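Local coordinates for peptide-binding protein (Photobacterium damsela subsp. piscicida, PDB 6SQX) that cleaves the peptidoglycan of potentially competing bacteria as a secreted NlpC/P60 endopeptidase, probably of the cysteine type, at residues K109-H114 with N162-P167; Q177-W182 with Q204-W209; M188-S193 with W198-G203; V420-G425 with G430-G435. One frame throughout, in Å; residues are numbered along the deposited sequence.

Overall arrangement
Contacts 2 and 3 lie within the SH3b1-type region and share neighbouring strands: 198-203 belongs to contact 3, 206-209 to contact 2, and G208 O probably accepts a hydrogen bond from I201 N. Contact 3 is a buried, bulged hairpin held by the backbone, whereas contact 2, partly buried, joins strands of different sheets through side chains. Contact 4 is a second buried hairpin, on the opposite side of the chain's centre from contact 3, their centres about 38 Å apart. Contact 1 is a surface meeting of two loops, carried by one aromatic stack; its P167 packs on R431 and G430 of contact 4.

Contact 1 of 4, residues K109-H114 with N162-P167; sequences KNYLPH and NNFTIP. With EDO (1,2-ethanediol), chain S; EDO (1,2-ethanediol), chain H.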
loop_
_atom_site.group_PDB
_atom_site.type_symbol
_atom_site.label_atom_id
_atom_site.label_comp_id
_atom_site.label_asym_id
_atom_site.label_seq_id
_atom_site.Cartn_x
_atom_site.Cartn_y
_atom_site.Cartn_z
ATOM N N LYS A 109 21.989 -5.418 -2.706
ATOM C CA LYS A 109 21.002 -6.084 -3.556
ATOM C C LYS A 109 21.446 -7.481 -3.978
ATOM O O LYS A 109 20.604 -8.303 -4.382
ATOM C CB LYS A 109 20.711 -5.221 -4.788
ATOM C CG LYS A 109 21.848 -5.178 -5.783
ATOM C CD LYS A 109 21.514 -4.227 -6.966
ATOM C CE LYS A 109 22.549 -4.394 -8.090
ATOM N NZ LYS A 109 22.302 -3.452 -9.240
ATOM N N ASN A 110 22.736 -7.763 -3.880
ATOM C CA ASN A 110 23.296 -9.077 -4.187
ATOM C C ASN A 110 23.685 -9.834 -2.930
ATOM O O ASN A 110 24.413 -10.826 -3.012
ATOM C CB ASN A 110 24.500 -8.943 -5.121
ATOM C CG ASN A 110 24.105 -8.427 -6.505
ATOM O OD1 ASN A 110 24.657 -7.434 -7.006
ATOM N ND2 ASN A 110 23.153 -9.098 -7.129
ATOM N N TYR A 111 23.187 -9.401 -1.768
ATOM C CA TYR A 111 23.407 -10.043 -0.472
ATOM C C TYR A 111 24.852 -9.915 0.001
ATOM O O TYR A 111 25.321 -10.695 0.855
ATOM C CB TYR A 111 22.954 -11.510 -0.458
ATOM C CG TYR A 111 21.466 -11.724 -0.274
ATOM C CD1 TYR A 111 20.577 -10.653 -0.122
ATOM C CD2 TYR A 111 20.945 -13.022 -0.218
ATOM C CE1 TYR A 111 19.181 -10.867 0.095
ATOM C CE2 TYR A 111 19.582 -13.259 -0.011
ATOM C CZ TYR A 111 18.678 -12.184 0.142
ATOM O OH TYR A 111 17.329 -12.429 0.352
ATOM N N LEU A 112 25.648 -8.903 -0.597
ATOM C CA LEU A 112 27.015 -8.660 -0.142
ATOM C C LEU A 112 27.015 -7.560 0.910
ATOM O O LEU A 112 26.168 -6.662 0.877
ATOM C CB LEU A 112 27.882 -8.203 -1.312
ATOM C CG LEU A 112 28.106 -9.262 -2.393
ATOM C CD1 LEU A 112 28.777 -8.619 -3.587
ATOM C CD2 LEU A 112 28.984 -10.371 -1.836
ATOM N N PRO A 113 27.909 -7.647 1.881
ATOM C CA PRO A 113 27.986 -6.577 2.879
ATOM C C PRO A 113 28.202 -5.237 2.196
ATOM O O PRO A 113 28.978 -5.117 1.241
ATOM C CB PRO A 113 29.208 -6.960 3.723
ATOM C CG PRO A 113 29.492 -8.386 3.423
ATOM C CD PRO A 113 28.933 -8.691 2.066
ATOM N N HIS A 114 27.502 -4.224 2.693
ATOM C CA HIS A 114 27.766 -2.867 2.238
ATOM C C HIS A 114 29.158 -2.415 2.662
ATOM O O HIS A 114 29.634 -2.714 3.763
ATOM C CB HIS A 114 26.744 -1.903 2.819
ATOM C CG HIS A 114 25.472 -1.856 2.032
ATOM N ND1 HIS A 114 25.436 -1.433 0.718
ATOM C CD2 HIS A 114 24.189 -2.146 2.367
ATOM C CE1 HIS A 114 24.196 -1.487 0.274
ATOM N NE2 HIS A 114 23.418 -1.931 1.247
ATOM N N ASN A 162 18.896 -6.505 6.241
ATOM C CA ASN A 162 19.589 -7.129 7.363
ATOM C C ASN A 162 20.035 -8.540 6.942
ATOM O O ASN A 162 19.710 -9.004 5.845
ATOM C CB ASN A 162 18.667 -7.178 8.580
ATOM C CG ASN A 162 18.396 -5.778 9.175
ATOM O OD1 ASN A 162 19.321 -4.956 9.321
ATOM N ND2 ASN A 162 17.138 -5.512 9.503
ATOM N N ASN A 163 20.802 -9.215 7.794
ATOM C CA ASN A 163 21.301 -10.552 7.491
ATOM C C ASN A 163 20.158 -11.456 7.029
ATOM O O ASN A 163 19.190 -11.691 7.759
ATOM C CB ASN A 163 21.961 -11.138 8.749
ATOM C CG ASN A 163 22.661 -12.464 8.486
ATOM O OD1 ASN A 163 22.150 -13.296 7.730
ATOM N ND2 ASN A 163 23.813 -12.671 9.095
ATOM N N PHE A 164 20.259 -11.938 5.792
ATOM C CA PHE A 164 19.189 -12.666 5.116
ATOM C C PHE A 164 18.983 -14.070 5.680
ATOM O O PHE A 164 18.004 -14.716 5.292
ATOM C CB PHE A 164 19.461 -12.683 3.607
ATOM C CG PHE A 164 20.877 -13.100 3.273
ATOM C CD1 PHE A 164 21.214 -14.425 3.243
ATOM C CD2 PHE A 164 21.889 -12.152 3.093
ATOM C CE1 PHE A 164 22.518 -14.838 2.962
ATOM C CE2 PHE A 164 23.205 -12.533 2.815
ATOM C CZ PHE A 164 23.521 -13.890 2.752
ATOM N N THR A 165 19.832 -14.539 6.609
ATOM C CA THR A 165 19.562 -15.794 7.298
ATOM C C THR A 165 18.678 -15.618 8.527
ATOM O O THR A 165 18.309 -16.612 9.153
ATOM C CB THR A 165 20.865 -16.496 7.707
ATOM O OG1 THR A 165 21.529 -15.739 8.727
ATOM C CG2 THR A 165 21.803 -16.685 6.506
ATOM N N ILE A 166 18.322 -14.392 8.886
ATOM C CA ILE A 166 17.470 -14.110 10.043
ATOM C C ILE A 166 16.020 -14.178 9.575
ATOM O O ILE A 166 15.681 -13.534 8.570
ATOM C CB ILE A 166 17.761 -12.704 10.587
ATOM C CG1 ILE A 166 19.186 -12.608 11.104
ATOM C CG2 ILE A 166 16.785 -12.330 11.728
ATOM C CD1 ILE A 166 19.586 -11.137 11.490
ATOM N N PRO A 167 15.142 -14.919 10.249
ATOM C CA PRO A 167 13.731 -14.950 9.836
ATOM C C PRO A 167 13.152 -13.546 9.832
ATOM O O PRO A 167 13.415 -12.752 10.748
ATOM C CB PRO A 167 13.069 -15.830 10.906
ATOM C CG PRO A 167 14.207 -16.760 11.360
ATOM C CD PRO A 167 15.415 -15.863 11.357
HETATM C C1 EDO S . 17.824 -7.702 -8.721
HETATM O O1 EDO S . 18.586 -7.651 -9.932
HETATM C C2 EDO S . 18.646 -8.448 -7.682
HETATM O O2 EDO S . 20.000 -7.969 -7.740
HETATM C C1 EDO H . 16.581 -1.610 9.025
HETATM O O1 EDO H . 17.505 -1.071 9.991
HETATM C C2 EDO H . 15.392 -2.233 9.739
HETATM O O2 EDO H . 15.879 -3.277 10.618
#
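N163 OD1 is gripped by two donors of T165 in the turn that carries F164 against the ring of Y111. The backbone T165 N reaches this oxygen at 2.9 Å, tilted slightly from the amide's carbonyl plane. T165 OG1 donates to it at 2.7 Å, from well above that plane. The first bond closes an Asx turn, and I166 N to N163 O at 3.1 Å closes the type I beta turn around it. F164 follows N163 directly, and its CG is wedged between its own backbone N and carbonyl carbon (chi1 49°), which brings the ring over one face of Y111. The two planes are only 3° from parallel, with centroids 4.1 Å apart. The rings are displaced: Y111 CD2 lies over the centre of the phenylalanine ring, while F164 CG sits nearer the rim of the tyrosine. F164 CB adds a CH-pi contact to the same tyrosine face, 3.8 Å from the centroid. At the other end of the stack, F164 CE2 comes within 3.4 Å of Y111 O. The tyrosine has further partners in the loop before strand 177-181: its OH is hydrogen-bonded to Y171 N and its ring meets Y161 edge-to-face. The whole is an offset aromatic stack that joins a loop of the SH3b1-type region to the connection between helices 90-102 and 118-126.

Contact 2 of 4, residues Q177-W182 with Q204-W209; sequences QLSALW and QGTLGW. With EDO (1,2-ethanediol), chain I.
The touching parts, 178-181 and 204-207, run 139° apart in direction, with S179 and T206 nearest, their CA atoms 7.1 Å apart, too far for backbone pairing, and side chains make the bridge. S179 OG and T206 OG1 share a hydrogen bond of 2.7 Å, in which either hydroxyl could be the donor. Both oxygens lie beside their own backbone N, opposite the carbonyl carbon (S179 chi1 -61°, T206 chi1 -77°), and this rotation turns them to one another. The methyl T206 CG2 flanks the bond, 3.5 Å from S179 OG. R341 NE also bonds to S179 OG, while R341 NH2 takes L178 O, so one guanidinium from the NlpC/P60 region ties two successive residues of the strand. Those two residues, L178 and S179, both face V151 of the neighbouring strand 149-152: a classic beta bulge. It lets both side chains of the pair reach the segment 204-209 within the SH3b1-type region. L178 CD1 lies 3.4 Å from L207 O, beside an ethanediol whose O2 donates to the same carbonyl at 2.8 Å. G208 passes next to this methyl with no side chain in the way. Further along, L181 CD2 touches Q204 CB at 3.9 Å. The chain of Q204 bends at chi2, and its OE1 is hydrogen-bonded to W338 NE1.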
loop_
_atom_site.group_PDB
_atom_site.type_symbol
_atom_site.label_atom_id
_atom_site.label_comp_id
_atom_site.label_asym_id
_atom_site.label_seq_id
_atom_site.Cartn_x
_atom_site.Cartn_y
_atom_site.Cartn_z
ATOM N N GLN A 177 12.959 0.342 0.264
ATOM C CA GLN A 177 11.755 0.287 -0.548
ATOM C C GLN A 177 10.544 0.808 0.232
ATOM O O GLN A 177 10.215 0.276 1.305
ATOM C CB GLN A 177 11.537 -1.162 -0.985
ATOM C CG GLN A 177 10.252 -1.338 -1.879
ATOM C CD GLN A 177 10.204 -0.326 -3.063
ATOM O OE1 GLN A 177 11.258 -0.039 -3.700
ATOM N NE2 GLN A 177 9.005 0.248 -3.324
ATOM N N LEU A 178 9.860 1.838 -0.294
ATOM C CA LEU A 178 8.772 2.448 0.469
ATOM C C LEU A 178 7.375 2.193 -0.083
ATOM O O LEU A 178 6.458 1.834 0.682
ATOM C CB LEU A 178 8.963 3.961 0.515
ATOM C CG LEU A 178 10.203 4.430 1.272
ATOM C CD1 LEU A 178 10.238 5.979 1.289
ATOM C CD2 LEU A 178 10.274 3.876 2.723
ATOM N N SER A 179 7.152 2.437 -1.380
ATOM C CA SER A 179 5.806 2.354 -1.939
ATOM C C SER A 179 5.886 2.044 -3.426
ATOM O O SER A 179 6.932 2.229 -4.052
ATOM C CB SER A 179 5.052 3.681 -1.795
ATOM O OG SER A 179 4.937 4.005 -0.418
ATOM N N ALA A 180 4.748 1.636 -3.999
ATOM C CA ALA A 180 4.629 1.474 -5.446
ATOM C C ALA A 180 3.553 2.438 -5.925
ATOM O O ALA A 180 2.384 2.296 -5.536
ATOM C CB ALA A 180 4.194 0.046 -5.789
ATOM N N LEU A 181 3.935 3.414 -6.763
ATOM C CA LEU A 181 2.992 4.400 -7.306
ATOM C C LEU A 181 2.712 4.126 -8.774
ATOM O O LEU A 181 3.635 3.881 -9.554
ATOM C CB LEU A 181 3.519 5.850 -7.157
ATOM C CG LEU A 181 3.761 6.393 -5.754
ATOM C CD1 LEU A 181 4.317 7.817 -5.816
ATOM C CD2 LEU A 181 2.493 6.336 -4.939
ATOM N N TRP A 182 1.443 4.230 -9.147
ATOM C CA TRP A 182 1.045 3.864 -10.493
ATOM C C TRP A 182 1.061 5.052 -11.450
ATOM O O TRP A 182 0.839 6.205 -11.063
ATOM C CB TRP A 182 -0.379 3.285 -10.443
ATOM C CG TRP A 182 -0.512 2.231 -9.389
ATOM C CD1 TRP A 182 -1.371 2.242 -8.341
ATOM C CD2 TRP A 182 0.287 1.034 -9.239
ATOM N NE1 TRP A 182 -1.170 1.146 -7.534
ATOM C CE2 TRP A 182 -0.164 0.380 -8.063
ATOM C CE3 TRP A 182 1.344 0.473 -9.961
ATOM C CZ2 TRP A 182 0.382 -0.821 -7.617
ATOM C CZ3 TRP A 182 1.881 -0.745 -9.519
ATOM C CH2 TRP A 182 1.395 -1.376 -8.359
ATOM N N GLN A 204 0.048 10.584 -3.014
ATOM C CA GLN A 204 -0.656 9.426 -2.453
ATOM C C GLN A 204 -0.251 9.119 -1.000
ATOM O O GLN A 204 -0.423 7.997 -0.508
ATOM C CB GLN A 204 -0.532 8.195 -3.371
ATOM C CG GLN A 204 -1.649 8.055 -4.399
ATOM C CD GLN A 204 -2.966 7.690 -3.754
ATOM O OE1 GLN A 204 -3.388 8.336 -2.791
ATOM N NE2 GLN A 204 -3.607 6.616 -4.228
ATOM N N GLY A 205 0.212 10.124 -0.245
ATOM C CA GLY A 205 0.589 9.858 1.136
ATOM C C GLY A 205 1.972 9.258 1.301
ATOM O O GLY A 205 2.298 8.716 2.376
ATOM N N THR A 206 2.817 9.347 0.269
ATOM C CA THR A 206 4.196 8.856 0.294
ATOM C C THR A 206 5.172 9.953 -0.128
ATOM O O THR A 206 4.865 10.765 -1.015
ATOM C CB THR A 206 4.349 7.618 -0.654
ATOM O OG1 THR A 206 3.799 6.456 -0.030
ATOM C CG2 THR A 206 5.807 7.342 -0.988
ATOM N N LEU A 207 6.350 9.957 0.510
ATOM C CA LEU A 207 7.462 10.834 0.172
ATOM C C LEU A 207 8.654 9.960 -0.189
ATOM O O LEU A 207 8.989 9.037 0.556
ATOM C CB LEU A 207 7.856 11.671 1.391
ATOM C CG LEU A 207 9.171 12.464 1.331
ATOM C CD1 LEU A 207 9.011 13.692 0.361
ATOM C CD2 LEU A 207 9.560 12.944 2.747
ATOM N N GLY A 208 9.315 10.247 -1.302
ATOM C CA GLY A 208 10.556 9.541 -1.567
ATOM C C GLY A 208 11.032 9.725 -2.994
ATOM O O GLY A 208 10.510 10.540 -3.734
ATOM N N TRP A 209 12.086 8.988 -3.336
ATOM C CA TRP A 209 12.808 9.190 -4.582
ATOM C C TRP A 209 12.380 8.174 -5.636
ATOM O O TRP A 209 12.164 6.983 -5.337
ATOM C CB TRP A 209 14.310 9.004 -4.339
ATOM C CG TRP A 209 14.909 10.010 -3.353
ATOM C CD1 TRP A 209 14.898 9.926 -1.989
ATOM C CD2 TRP A 209 15.592 11.227 -3.678
ATOM N NE1 TRP A 209 15.518 11.037 -1.440
ATOM C CE2 TRP A 209 15.975 11.833 -2.456
ATOM C CE3 TRP A 209 15.926 11.852 -4.878
ATOM C CZ2 TRP A 209 16.678 13.045 -2.399
ATOM C CZ3 TRP A 209 16.608 13.065 -4.826
ATOM C CH2 TRP A 209 16.998 13.635 -3.595
HETATM C C1 EDO I . 11.650 9.251 4.597
HETATM O O1 EDO I . 12.743 8.409 4.198
HETATM C C2 EDO I . 10.579 9.150 3.523
HETATM O O2 EDO I . 11.241 9.079 2.264
#

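Contact 3 of 4, residues M188-S193 with W198-G203; sequences MLIHMS and WTLIKG
M188 and K202 form a hydrogen-bonded antiparallel pair, M188 N to K202 O at 3.0 Å and K202 N to M188 O at 3.1 Å. Next comes L189 opposite I201, a non-hydrogen-bonded pair whose side chains touch through L189 CD2 and I201 CG2 at 3.8 Å. Here the register slips by one residue. I190 N donates to L200 O at 2.9 Å, and L200 N donates to H191 O at 2.8 Å, so I190 and H191 both face L200 in a classic beta bulge. At the far end S193 N meets W198 O at 3.0 Å, almost straight at 177°. W198 N answers to the side-chain oxygen S193 OG at 3.1 Å; with chi1 62° that oxygen tucks between its own N and carbonyl carbon, and it also bonds D195 in the connecting turn. L189, I201, M192 and T199 point to one face of the sheet, M188, K202, H191 and L200 to the other. On that second face M188 and K202 run side by side, SD 3.8 Å from NZ. The lysine ammonium is fixed by N73 O and Q67 OE1, and H191 by M126 O and the backbone N of N133. A buried lysine and histidine are thus met by neutral oxygens and backbone groups; since H191 ND1 accepts from N133 N and NE2 faces M126 O, the imidazole is probably neutral.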
loop_
_atom_site.group_PDB
_atom_site.type_symbol
_atom_site.label_atom_id
_atom_site.label_comp_id
_atom_site.label_asym_id
_atom_site.label_seq_id
_atom_site.Cartn_x
_atom_site.Cartn_y
_atom_site.Cartn_z
ATOM N N MET A 188 3.912 15.987 -6.446
ATOM C CA MET A 188 4.668 17.220 -6.490
ATOM C C MET A 188 6.140 16.863 -6.580
ATOM O O MET A 188 6.598 15.948 -5.883
ATOM C CB MET A 188 4.448 17.984 -5.195
ATOM C CG MET A 188 5.224 19.317 -5.115
ATOM S SD MET A 188 4.836 20.367 -3.696
ATOM C CE MET A 188 3.194 20.971 -4.174
ATOM N N LEU A 189 6.863 17.582 -7.455
ATOM C CA LEU A 189 8.296 17.411 -7.635
ATOM C C LEU A 189 9.015 18.330 -6.651
ATOM O O LEU A 189 8.702 19.530 -6.573
ATOM C CB LEU A 189 8.683 17.755 -9.078
ATOM C CG LEU A 189 7.876 17.026 -10.173
ATOM C CD1 LEU A 189 8.493 17.378 -11.519
ATOM C CD2 LEU A 189 7.753 15.514 -9.989
ATOM N N ILE A 190 9.978 17.796 -5.892
ATOM C CA ILE A 190 10.602 18.534 -4.795
ATOM C C ILE A 190 12.047 18.905 -5.105
ATOM O O ILE A 190 12.440 20.072 -4.973
ATOM C CB ILE A 190 10.511 17.743 -3.474
ATOM C CG1 ILE A 190 9.063 17.416 -3.122
ATOM C CG2 ILE A 190 11.191 18.529 -2.317
ATOM C CD1 ILE A 190 8.965 16.198 -2.189
ATOM N N HIS A 191 12.862 17.928 -5.502
ATOM C CA HIS A 191 14.307 18.110 -5.506
ATOM C C HIS A 191 14.903 17.067 -6.434
ATOM O O HIS A 191 14.406 15.942 -6.499
ATOM C CB HIS A 191 14.811 17.913 -4.065
ATOM C CG HIS A 191 16.248 18.285 -3.853
ATOM N ND1 HIS A 191 16.668 19.592 -3.744
ATOM C CD2 HIS A 191 17.360 17.518 -3.712
ATOM C CE1 HIS A 191 17.974 19.620 -3.563
ATOM N NE2 HIS A 191 18.422 18.377 -3.525
ATOM N N MET A 192 15.948 17.421 -7.161
ATOM C CA MET A 192 16.558 16.506 -8.123
ATOM C C MET A 192 17.994 16.200 -7.706
ATOM O O MET A 192 18.716 17.090 -7.230
ATOM C CB MET A 192 16.507 17.103 -9.555
ATOM C CG MET A 192 17.064 16.208 -10.672
ATOM S SD MET A 192 16.523 16.705 -12.335
ATOM C CE MET A 192 16.645 18.474 -12.188
ATOM N N SER A 193 18.413 14.947 -7.886
ATOM C CA SER A 193 19.775 14.536 -7.577
ATOM C C SER A 193 20.787 15.249 -8.485
ATOM O O SER A 193 20.451 15.767 -9.556
ATOM C CB SER A 193 19.906 13.018 -7.703
ATOM O OG SER A 193 19.642 12.623 -9.040
ATOM N N TRP A 198 17.510 10.889 -10.423
ATOM C CA TRP A 198 16.484 10.650 -9.416
ATOM C C TRP A 198 15.804 11.956 -9.035
ATOM O O TRP A 198 16.440 13.013 -8.986
ATOM C CB TRP A 198 17.107 10.064 -8.152
ATOM C CG TRP A 198 17.701 8.716 -8.352
ATOM C CD1 TRP A 198 18.986 8.439 -8.749
ATOM C CD2 TRP A 198 17.062 7.445 -8.125
ATOM N NE1 TRP A 198 19.179 7.070 -8.799
ATOM C CE2 TRP A 198 18.016 6.440 -8.432
ATOM C CE3 TRP A 198 15.773 7.061 -7.724
ATOM C CZ2 TRP A 198 17.725 5.082 -8.320
ATOM C CZ3 TRP A 198 15.483 5.702 -7.612
ATOM C CH2 TRP A 198 16.440 4.738 -7.938
ATOM N N THR A 199 14.507 11.876 -8.722
ATOM C CA THR A 199 13.738 13.027 -8.269
ATOM C C THR A 199 13.008 12.661 -6.991
ATOM O O THR A 199 12.416 11.584 -6.901
ATOM C CB THR A 199 12.760 13.495 -9.360
ATOM O OG1 THR A 199 13.522 13.927 -10.491
ATOM C CG2 THR A 199 11.927 14.687 -8.876
ATOM N N LEU A 200 13.086 13.542 -5.990
ATOM C CA LEU A 200 12.354 13.390 -4.745
ATOM C C LEU A 200 10.959 13.948 -4.972
ATOM O O LEU A 200 10.815 15.075 -5.458
ATOM C CB LEU A 200 13.053 14.227 -3.664
ATOM C CG LEU A 200 12.391 14.195 -2.262
ATOM C CD1 LEU A 200 12.213 12.770 -1.640
ATOM C CD2 LEU A 200 13.115 15.145 -1.294
ATOM N N ILE A 201 9.927 13.134 -4.706
ATOM C CA ILE A 201 8.535 13.484 -4.978
ATOM C C ILE A 201 7.674 13.176 -3.762
ATOM O O ILE A 201 8.091 12.476 -2.835
ATOM C CB ILE A 201 7.989 12.696 -6.197
ATOM C CG1 ILE A 201 7.879 11.164 -5.898
ATOM C CG2 ILE A 201 8.902 12.937 -7.397
ATOM C CD1 ILE A 201 7.076 10.391 -6.903
ATOM N N LYS A 202 6.442 13.673 -3.784
ATOM C CA LYS A 202 5.457 13.196 -2.821
ATOM C C LYS A 202 4.106 13.078 -3.502
ATOM O O LYS A 202 3.783 13.866 -4.397
ATOM C CB LYS A 202 5.380 14.109 -1.573
ATOM C CG LYS A 202 5.186 15.616 -1.880
ATOM C CD LYS A 202 5.429 16.377 -0.569
ATOM C CE LYS A 202 5.272 17.886 -0.740
ATOM N NZ LYS A 202 3.858 18.384 -0.604
ATOM N N GLY A 203 3.327 12.092 -3.065
ATOM C CA GLY A 203 1.985 11.900 -3.592
ATOM C C GLY A 203 1.388 10.640 -2.996
ATOM O O GLY A 203 2.112 9.759 -2.520
#

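Contact 4 of 4, residues V420-G425 with G430-G435; sequences VKLVNG and GRALVG. With EDO (1,2-ethanediol), chain Q.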
loop_
_atom_site.group_PDB
_atom_site.type_symbol
_atom_site.label_atom_id
_atom_site.label_comp_id
_atom_site.label_asym_id
_atom_site.label_seq_id
_atom_site.Cartn_x
_atom_site.Cartn_y
_atom_site.Cartn_z
ATOM N N VAL A 420 3.895 -15.749 10.299
ATOM C CA VAL A 420 3.553 -15.598 11.716
ATOM C C VAL A 420 4.780 -15.921 12.551
ATOM O O VAL A 420 5.505 -16.897 12.278
ATOM C CB VAL A 420 2.386 -16.521 12.105
ATOM C CG1 VAL A 420 1.954 -16.246 13.569
ATOM C CG2 VAL A 420 1.231 -16.315 11.118
ATOM N N LYS A 421 5.000 -15.144 13.618
ATOM C CA LYS A 421 6.160 -15.382 14.467
ATOM C C LYS A 421 6.069 -16.736 15.195
ATOM O O LYS A 421 5.015 -17.124 15.716
ATOM C CB LYS A 421 6.317 -14.252 15.509
ATOM C CG LYS A 421 7.585 -14.367 16.396
ATOM C CD LYS A 421 7.808 -13.144 17.301
ATOM C CE LYS A 421 8.819 -13.466 18.395
ATOM N NZ LYS A 421 9.378 -12.216 18.962
ATOM N N LEU A 422 7.197 -17.430 15.247
ATOM C CA LEU A 422 7.359 -18.648 16.031
ATOM C C LEU A 422 8.511 -18.445 17.000
ATOM O O LEU A 422 9.430 -17.664 16.731
ATOM C CB LEU A 422 7.769 -19.826 15.127
ATOM C CG LEU A 422 6.948 -20.064 13.860
ATOM C CD1 LEU A 422 7.557 -21.176 12.996
ATOM C CD2 LEU A 422 5.483 -20.350 14.241
ATOM N N VAL A 423 8.476 -19.149 18.133
ATOM C CA VAL A 423 9.603 -19.126 19.073
ATOM C C VAL A 423 9.916 -20.559 19.490
ATOM O O VAL A 423 9.000 -21.336 19.773
ATOM C CB VAL A 423 9.311 -18.221 20.306
ATOM C CG1 VAL A 423 10.468 -18.192 21.244
ATOM C CG2 VAL A 423 9.044 -16.814 19.848
ATOM N N ASN A 424 11.198 -20.922 19.519
ATOM C CA ASN A 424 11.551 -22.271 19.963
ATOM C C ASN A 424 11.914 -22.288 21.450
ATOM O O ASN A 424 11.815 -21.280 22.159
ATOM C CB ASN A 424 12.613 -22.921 19.072
ATOM C CG ASN A 424 14.001 -22.311 19.246
ATOM O OD1 ASN A 424 14.242 -21.540 20.173
ATOM N ND2 ASN A 424 14.930 -22.675 18.356
ATOM N N GLY A 425 12.349 -23.455 21.935
ATOM C CA GLY A 425 12.623 -23.608 23.356
ATOM C C GLY A 425 13.821 -22.825 23.847
ATOM O O GLY A 425 13.955 -22.626 25.064
ATOM N N GLY A 430 11.384 -17.791 14.686
ATOM C CA GLY A 430 11.171 -18.406 13.390
ATOM C C GLY A 430 9.957 -17.756 12.765
ATOM O O GLY A 430 9.327 -16.863 13.341
ATOM N N ARG A 431 9.634 -18.189 11.549
ATOM C CA ARG A 431 8.426 -17.702 10.884
ATOM C C ARG A 431 7.675 -18.874 10.284
ATOM O O ARG A 431 8.281 -19.747 9.650
ATOM C CB ARG A 431 8.710 -16.687 9.744
ATOM C CG ARG A 431 9.335 -15.372 10.243
ATOM C CD ARG A 431 8.307 -14.515 11.017
ATOM N NE ARG A 431 8.875 -13.220 11.385
ATOM C CZ ARG A 431 9.686 -13.030 12.427
ATOM N NH1 ARG A 431 10.023 -14.043 13.222
ATOM N NH2 ARG A 431 10.133 -11.802 12.701
ATOM N N ALA A 432 6.358 -18.850 10.436
ATOM C CA ALA A 432 5.463 -19.725 9.668
ATOM C C ALA A 432 5.103 -18.904 8.431
ATOM O O ALA A 432 4.301 -17.972 8.504
ATOM C CB ALA A 432 4.222 -20.093 10.477
ATOM N N LEU A 433 5.732 -19.231 7.301
ATOM C CA LEU A 433 5.633 -18.405 6.103
ATOM C C LEU A 433 4.308 -18.575 5.369
ATOM O O LEU A 433 3.844 -19.704 5.123
ATOM C CB LEU A 433 6.729 -18.768 5.098
ATOM C CG LEU A 433 8.191 -18.534 5.470
ATOM C CD1 LEU A 433 9.023 -18.926 4.240
ATOM C CD2 LEU A 433 8.438 -17.057 5.842
ATOM N N VAL A 434 3.738 -17.446 4.964
ATOM C CA VAL A 434 2.577 -17.370 4.087
ATOM C C VAL A 434 3.015 -16.701 2.792
ATOM O O VAL A 434 3.167 -17.358 1.758
ATOM C CB VAL A 434 1.414 -16.636 4.781
ATOM C CG1 VAL A 434 0.203 -16.514 3.819
ATOM C CG2 VAL A 434 1.054 -17.409 6.051
ATOM N N GLY A 435 3.336 -15.415 2.841
ATOM C CA GLY A 435 4.080 -14.800 1.758
ATOM C C GLY A 435 3.273 -14.435 0.532
ATOM O O GLY A 435 3.874 -14.201 -0.534
HETATM C C1 EDO Q . 14.010 -26.011 16.112
HETATM O O1 EDO Q . 14.996 -24.978 16.200
HETATM C C2 EDO Q . 13.237 -26.059 17.419
HETATM O O2 EDO Q . 14.126 -26.370 18.505
#
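The guanidinium of R431 meets K421 CG obliquely, 4.0 Å from NH1, and has G430 O almost exactly in its plane, NH1 donating at 2.9 Å. That carbonyl is gripped twice: L422 N, also at 2.9 Å, comes from the opposite face of its plane to R431 NH1, and neither lies on a lone pair. A bend at chi2 (-71°) folds the arginine back over its own strand toward this oxygen, and Q429 OE1 takes NH1 as well. The second bond of the L422-G430 pair is G430 N to L422 O, 2.8 Å. Then V420 and A432 pair, with A432 N to V420 O at 2.8 Å and 170° and V420 N to A432 O closing the ring. Between them K421 and R431 share the face of the sheet away from V420, L422 and A432, their charged ends apart. L422 lies against the backbone of G430, which has no side chain: CD1 reaches R431 C at 3.6 Å and CD2 touches A432 CB at 4.0 Å. This beta hairpin forms the middle of a mixed sheet, with strand 23-25 running parallel beside 429-433 and strand 457-459 antiparallel beside 419-424; L422 packs on I24 of the first and on W457 and L459 of the second.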